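Local structure of fatty acid multifunctional protein (atmfp2) (Arabidopsis thaliana, 2WTB) at residues 498-503 with 552-557; 642-647 with 701-706. The protein carries out the enoyl-CoA hydratase and 3-hydroxyacyl-CoA dehydrogenase steps of peroxisomal fatty acid beta-oxidation during seed germination. All blocks are in the same frame, centred on the assembly; numbering follows the deposited sequence.

Contact 1: residues 498-503 with 552-557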
loop_
_atom_site.group_PDB
_atom_site.type_symbol
_atom_site.label_atom_id
_atom_site.label_comp_id
_atom_site.label_asym_id
_atom_site.label_seq_id
_atom_site.Cartn_x
_atom_site.Cartn_y
_atom_site.Cartn_z
ATOM N N VAL A 498 14.786 4.794 -5.496
ATOM C CA VAL A 498 13.914 4.094 -6.436
ATOM C C VAL A 498 14.529 3.925 -7.826
ATOM O O VAL A 498 14.712 2.806 -8.299
ATOM C CB VAL A 498 12.552 4.801 -6.568
ATOM C CG1 VAL A 498 11.673 4.072 -7.571
ATOM C CG2 VAL A 498 11.871 4.887 -5.212
ATOM N N ASN A 499 14.841 5.040 -8.478
ATOM C CA ASN A 499 15.398 5.004 -9.824
ATOM C C ASN A 499 16.774 4.351 -9.897
ATOM O O ASN A 499 17.066 3.617 -10.837
ATOM C CB ASN A 499 15.444 6.409 -10.426
ATOM C CG ASN A 499 14.067 6.939 -10.761
ATOM O OD1 ASN A 499 13.911 8.098 -11.145
ATOM N ND2 ASN A 499 13.057 6.089 -10.616
ATOM N N ARG A 500 17.619 4.621 -8.908
ATOM C CA ARG A 500 18.942 4.007 -8.864
ATOM C C ARG A 500 18.831 2.498 -8.680
ATOM O O ARG A 500 19.655 1.734 -9.175
ATOM C CB ARG A 500 19.782 4.600 -7.732
ATOM C CG ARG A 500 21.132 3.923 -7.578
ATOM C CD ARG A 500 21.863 4.386 -6.335
ATOM N NE ARG A 500 23.092 3.625 -6.128
ATOM C CZ ARG A 500 23.884 3.760 -5.071
ATOM N NH1 ARG A 500 23.578 4.631 -4.118
ATOM N NH2 ARG A 500 24.981 3.024 -4.965
ATOM N N MET A 501 17.798 2.083 -7.960
ATOM C CA MET A 501 17.577 0.683 -7.642
ATOM C C MET A 501 17.277 -0.125 -8.899
ATOM O O MET A 501 17.808 -1.220 -9.090
ATOM C CB MET A 501 16.400 0.573 -6.679
ATOM C CG MET A 501 16.515 -0.516 -5.642
ATOM S SD MET A 501 15.101 -0.455 -4.530
ATOM C CE MET A 501 15.659 -1.539 -3.226
ATOM N N PHE A 502 16.424 0.427 -9.756
ATOM C CA PHE A 502 15.917 -0.302 -10.914
ATOM C C PHE A 502 16.576 0.077 -12.238
ATOM O O PHE A 502 16.106 -0.327 -13.303
ATOM C CB PHE A 502 14.399 -0.132 -11.025
ATOM C CG PHE A 502 13.624 -1.018 -10.096
ATOM C CD1 PHE A 502 13.254 -2.293 -10.485
ATOM C CD2 PHE A 502 13.272 -0.582 -8.832
ATOM C CE1 PHE A 502 12.544 -3.115 -9.632
ATOM C CE2 PHE A 502 12.561 -1.398 -7.976
ATOM C CZ PHE A 502 12.196 -2.666 -8.377
ATOM N N PHE A 503 17.660 0.843 -12.185
ATOM C CA PHE A 503 18.343 1.209 -13.421
ATOM C C PHE A 503 19.012 0.007 -14.102
ATOM O O PHE A 503 19.045 -0.061 -15.330
ATOM C CB PHE A 503 19.315 2.385 -13.223
ATOM C CG PHE A 503 20.721 1.978 -12.875
ATOM C CD1 PHE A 503 21.554 1.416 -13.831
ATOM C CD2 PHE A 503 21.222 2.190 -11.601
ATOM C CE1 PHE A 503 22.849 1.049 -13.514
ATOM C CE2 PHE A 503 22.516 1.829 -11.277
ATOM C CZ PHE A 503 23.332 1.259 -12.236
ATOM N N THR A 552 20.687 8.201 -18.460
ATOM C CA THR A 552 21.924 8.937 -18.693
ATOM C C THR A 552 22.643 9.223 -17.382
ATOM O O THR A 552 23.866 9.126 -17.296
ATOM C CB THR A 552 21.650 10.272 -19.405
ATOM O OG1 THR A 552 20.848 10.040 -20.568
ATOM C CG2 THR A 552 22.955 10.935 -19.816
ATOM N N GLN A 553 21.867 9.576 -16.364
ATOM C CA GLN A 553 22.403 9.902 -15.049
ATOM C C GLN A 553 23.359 8.830 -14.533
ATOM O O GLN A 553 24.423 9.139 -13.998
ATOM C CB GLN A 553 21.253 10.100 -14.058
ATOM C CG GLN A 553 21.671 10.634 -12.703
ATOM C CD GLN A 553 20.491 10.839 -11.773
ATOM O OE1 GLN A 553 19.345 10.580 -12.140
ATOM N NE2 GLN A 553 20.767 11.308 -10.561
ATOM N N PHE A 554 22.981 7.568 -14.708
ATOM C CA PHE A 554 23.754 6.453 -14.170
ATOM C C PHE A 554 24.914 6.058 -15.077
ATOM O O PHE A 554 25.960 5.613 -14.604
ATOM C CB PHE A 554 22.843 5.252 -13.924
ATOM C CG PHE A 554 21.598 5.592 -13.164
ATOM C CD1 PHE A 554 20.395 5.778 -13.826
ATOM C CD2 PHE A 554 21.629 5.740 -11.789
ATOM C CE1 PHE A 554 19.245 6.096 -13.130
ATOM C CE2 PHE A 554 20.485 6.057 -11.087
ATOM C CZ PHE A 554 19.290 6.235 -11.758
ATOM N N ILE A 555 24.723 6.220 -16.382
ATOM C CA ILE A 555 25.776 5.933 -17.347
ATOM C C ILE A 555 27.017 6.774 -17.063
ATOM O O ILE A 555 28.144 6.343 -17.308
ATOM C CB ILE A 555 25.306 6.212 -18.787
ATOM C CG1 ILE A 555 24.103 5.334 -19.138
ATOM C CG2 ILE A 555 26.439 5.984 -19.773
ATOM C CD1 ILE A 555 23.591 5.535 -20.550
ATOM N N GLU A 556 26.800 7.975 -16.533
ATOM C CA GLU A 556 27.881 8.932 -16.324
ATOM C C GLU A 556 28.491 8.854 -14.926
ATOM O O GLU A 556 29.625 9.283 -14.716
ATOM C CB GLU A 556 27.391 10.353 -16.613
ATOM C CG GLU A 556 26.929 10.556 -18.050
ATOM C CD GLU A 556 26.322 11.925 -18.286
ATOM O OE1 GLU A 556 26.085 12.653 -17.299
ATOM O OE2 GLU A 556 26.079 12.272 -19.462
ATOM N N ASN A 557 27.745 8.301 -13.975
ATOM C CA ASN A 557 28.224 8.205 -12.598
ATOM C C ASN A 557 28.607 6.786 -12.172
ATOM O O ASN A 557 29.301 6.597 -11.172
ATOM C CB ASN A 557 27.198 8.797 -11.627
ATOM C CG ASN A 557 27.044 10.298 -11.788
ATOM O OD1 ASN A 557 27.967 10.986 -12.221
ATOM N ND2 ASN A 557 25.874 10.814 -11.433
#
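Asn499 meets the aromatic ring of Phe554 mainly through its backbone: the carbonyl O of Asn499 lies 3.6 Å from CZ of Phe554, while the Asn499 CB is a looser neighbour of the same atom. One residue on, Arg500 offers its backbone and the root of its side chain, with CA 3.4 Å from Phe554 CE2. Its CG stands anti to the backbone N (chi1 176°) and the chain runs extended to NE, which carries the guanidinium away from the ring to a salt bridge with Glu638. Phe503 supplies the aromatic half. Its ring and that of Phe554 form an offset stack, planes 12° apart and centroids separated by 4.6 Å. Each CB sits over the other's face: Phe554 CB is 4.0 Å from the Phe503 centroid, and Phe503 CB is 3.8 Å from that of Phe554. An alanine in place of Phe554 would remove the ring and is likely to leave the Phe503 face without its stacking partner and open a gap beside Arg500. Helices 498-514 and 544-557 of the dehydrogenase C-terminal domain, whose local axes come within 10.7 Å and cross at -72°, are thus bridged by one inserted ring, through stacking, CH-pi and van der Waals contacts, with the Asn499 carbonyl O beside it.

Contact 2: residues 642-647 with 701-706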
loop_
_atom_site.group_PDB
_atom_site.type_symbol
_atom_site.label_atom_id
_atom_site.label_comp_id
_atom_site.label_asym_id
_atom_site.label_seq_id
_atom_site.Cartn_x
_atom_site.Cartn_y
_atom_site.Cartn_z
ATOM N N VAL A 642 22.940 0.578 -2.133
ATOM C CA VAL A 642 22.120 1.632 -1.549
ATOM C C VAL A 642 21.964 1.449 -0.045
ATOM O O VAL A 642 22.071 2.406 0.722
ATOM C CB VAL A 642 20.725 1.680 -2.203
ATOM C CG1 VAL A 642 19.746 2.442 -1.323
ATOM C CG2 VAL A 642 20.811 2.302 -3.585
ATOM N N PHE A 643 21.714 0.214 0.374
ATOM C CA PHE A 643 21.509 -0.086 1.784
ATOM C C PHE A 643 22.798 0.054 2.587
ATOM O O PHE A 643 22.794 0.568 3.706
ATOM C CB PHE A 643 20.938 -1.493 1.948
ATOM C CG PHE A 643 20.695 -1.884 3.373
ATOM C CD1 PHE A 643 19.993 -1.047 4.224
ATOM C CD2 PHE A 643 21.157 -3.092 3.861
ATOM C CE1 PHE A 643 19.764 -1.404 5.537
ATOM C CE2 PHE A 643 20.928 -3.456 5.173
ATOM C CZ PHE A 643 20.231 -2.609 6.011
ATOM N N ALA A 644 23.900 -0.407 2.007
ATOM C CA ALA A 644 25.194 -0.362 2.674
ATOM C C ALA A 644 25.708 1.066 2.796
ATOM O O ALA A 644 26.204 1.469 3.847
ATOM C CB ALA A 644 26.198 -1.221 1.931
ATOM N N GLU A 645 25.586 1.828 1.714
ATOM C CA GLU A 645 26.066 3.205 1.686
ATOM C C GLU A 645 25.310 4.106 2.659
ATOM O O GLU A 645 25.707 5.247 2.897
ATOM C CB GLU A 645 25.975 3.771 0.270
ATOM C CG GLU A 645 26.960 3.154 -0.700
ATOM C CD GLU A 645 26.711 3.591 -2.126
ATOM O OE1 GLU A 645 25.867 4.488 -2.329
ATOM O OE2 GLU A 645 27.356 3.038 -3.042
ATOM N N GLY A 646 24.220 3.594 3.216
ATOM C CA GLY A 646 23.422 4.358 4.155
ATOM C C GLY A 646 22.397 5.241 3.469
ATOM O O GLY A 646 21.716 6.032 4.120
ATOM N N ILE A 647 22.285 5.109 2.150
ATOM C CA ILE A 647 21.317 5.891 1.393
ATOM C C ILE A 647 19.905 5.605 1.883
ATOM O O ILE A 647 19.067 6.503 1.953
ATOM C CB ILE A 647 21.407 5.600 -0.112
ATOM C CG1 ILE A 647 22.780 6.014 -0.644
ATOM C CG2 ILE A 647 20.306 6.332 -0.866
ATOM C CD1 ILE A 647 23.039 7.500 -0.551
ATOM N N CYS A 701 28.644 -6.527 -5.259
ATOM C CA CYS A 701 29.238 -5.433 -4.503
ATOM C C CYS A 701 29.750 -5.944 -3.160
ATOM O O CYS A 701 29.225 -6.917 -2.617
ATOM C CB CYS A 701 28.231 -4.300 -4.302
ATOM S SG CYS A 701 26.904 -4.670 -3.137
ATOM N N ALA A 702 30.778 -5.284 -2.635
ATOM C CA ALA A 702 31.436 -5.704 -1.396
ATOM C C ALA A 702 30.463 -6.174 -0.315
ATOM O O ALA A 702 30.682 -7.205 0.323
ATOM C CB ALA A 702 32.324 -4.584 -0.862
ATOM N N PHE A 703 29.395 -5.410 -0.108
ATOM C CA PHE A 703 28.401 -5.741 0.909
ATOM C C PHE A 703 27.758 -7.108 0.662
ATOM O O PHE A 703 27.669 -7.932 1.571
ATOM C CB PHE A 703 27.331 -4.648 0.981
ATOM C CG PHE A 703 26.198 -4.965 1.914
ATOM C CD1 PHE A 703 26.306 -4.706 3.271
ATOM C CD2 PHE A 703 25.018 -5.509 1.433
ATOM C CE1 PHE A 703 25.259 -4.992 4.133
ATOM C CE2 PHE A 703 23.967 -5.797 2.288
ATOM C CZ PHE A 703 24.088 -5.539 3.640
ATOM N N LEU A 704 27.314 -7.342 -0.570
ATOM C CA LEU A 704 26.656 -8.599 -0.915
ATOM C C LEU A 704 27.624 -9.773 -0.814
ATOM O O LEU A 704 27.283 -10.826 -0.278
ATOM C CB LEU A 704 26.066 -8.528 -2.326
ATOM C CG LEU A 704 24.944 -9.512 -2.678
ATOM C CD1 LEU A 704 24.338 -9.162 -4.028
ATOM C CD2 LEU A 704 25.427 -10.955 -2.668
ATOM N N ALA A 705 28.831 -9.582 -1.334
ATOM C CA ALA A 705 29.836 -10.638 -1.342
ATOM C C ALA A 705 30.188 -11.099 0.068
ATOM O O ALA A 705 30.156 -12.292 0.367
ATOM C CB ALA A 705 31.084 -10.174 -2.080
ATOM N N GLU A 706 30.519 -10.144 0.933
ATOM C CA GLU A 706 30.946 -10.458 2.291
ATOM C C GLU A 706 29.842 -11.173 3.068
ATOM O O GLU A 706 30.116 -12.067 3.870
ATOM C CB GLU A 706 31.371 -9.182 3.022
ATOM C CG GLU A 706 32.639 -9.328 3.854
ATOM C CD GLU A 706 32.473 -10.262 5.038
ATOM O OE1 GLU A 706 31.355 -10.332 5.591
ATOM O OE2 GLU A 706 33.465 -10.919 5.420
#
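The C-terminal end of helix 624-644, closed by a Schellman motif at Gly646, packs here against the first turn of helix 702-710, for which Cys701 is the N-cap residue. The touching residues are Phe643 and Ala644 on one side and Phe703 on the other, and the nearest CA atoms, those of Ala644 and Phe703, are 6.5 Å apart. The methyl of Ala644 lies against the root of the Phe703 side chain: its CB is 3.7 Å from Phe703 CB and equally near CG and CD1 of that ring. At the far end of the ring, Phe703 CZ comes to the edge of the Phe643 ring, near its plane, 3.8 Å from CD2 of Phe643. The two rings are almost perpendicular, with planes at 87°, but their centroids are 5.9 Å apart and the approach is oblique. Phe703 has CG anti to its own backbone N (chi1 175°), a setting that lets one side chain span both neighbours, Ala644 near its root and Phe643 at its outer end. Cys640, one helical turn before Ala644, also touches Phe703. Every contact between the two segments is carbon to carbon, so van der Waals packing joins the helix end to the helix start, with 134 Å² buried in all.

Followed from the N terminus, the chain closes contact 1 first, when helix 544-557 returns to the start of helix 498-514 after a largely helical excursion of 48 residues. Contact 2 opens later, at the end of helix 624-644, and closes when the chain reaches helix 702-710, 53 residues on. The two loops follow in series, neither enclosing nor crossing the other, and their contact centres lie 16 Å apart. Arg500 joins them: its NH1 forms a 2.9 Å salt bridge with Glu645 OE1, and its CD packs 3.6 Å from Val642 CG2. Helix 498-514 is thereby tied to helix 544-557 through contact 1 and, through Arg500, to the end of helix 624-644.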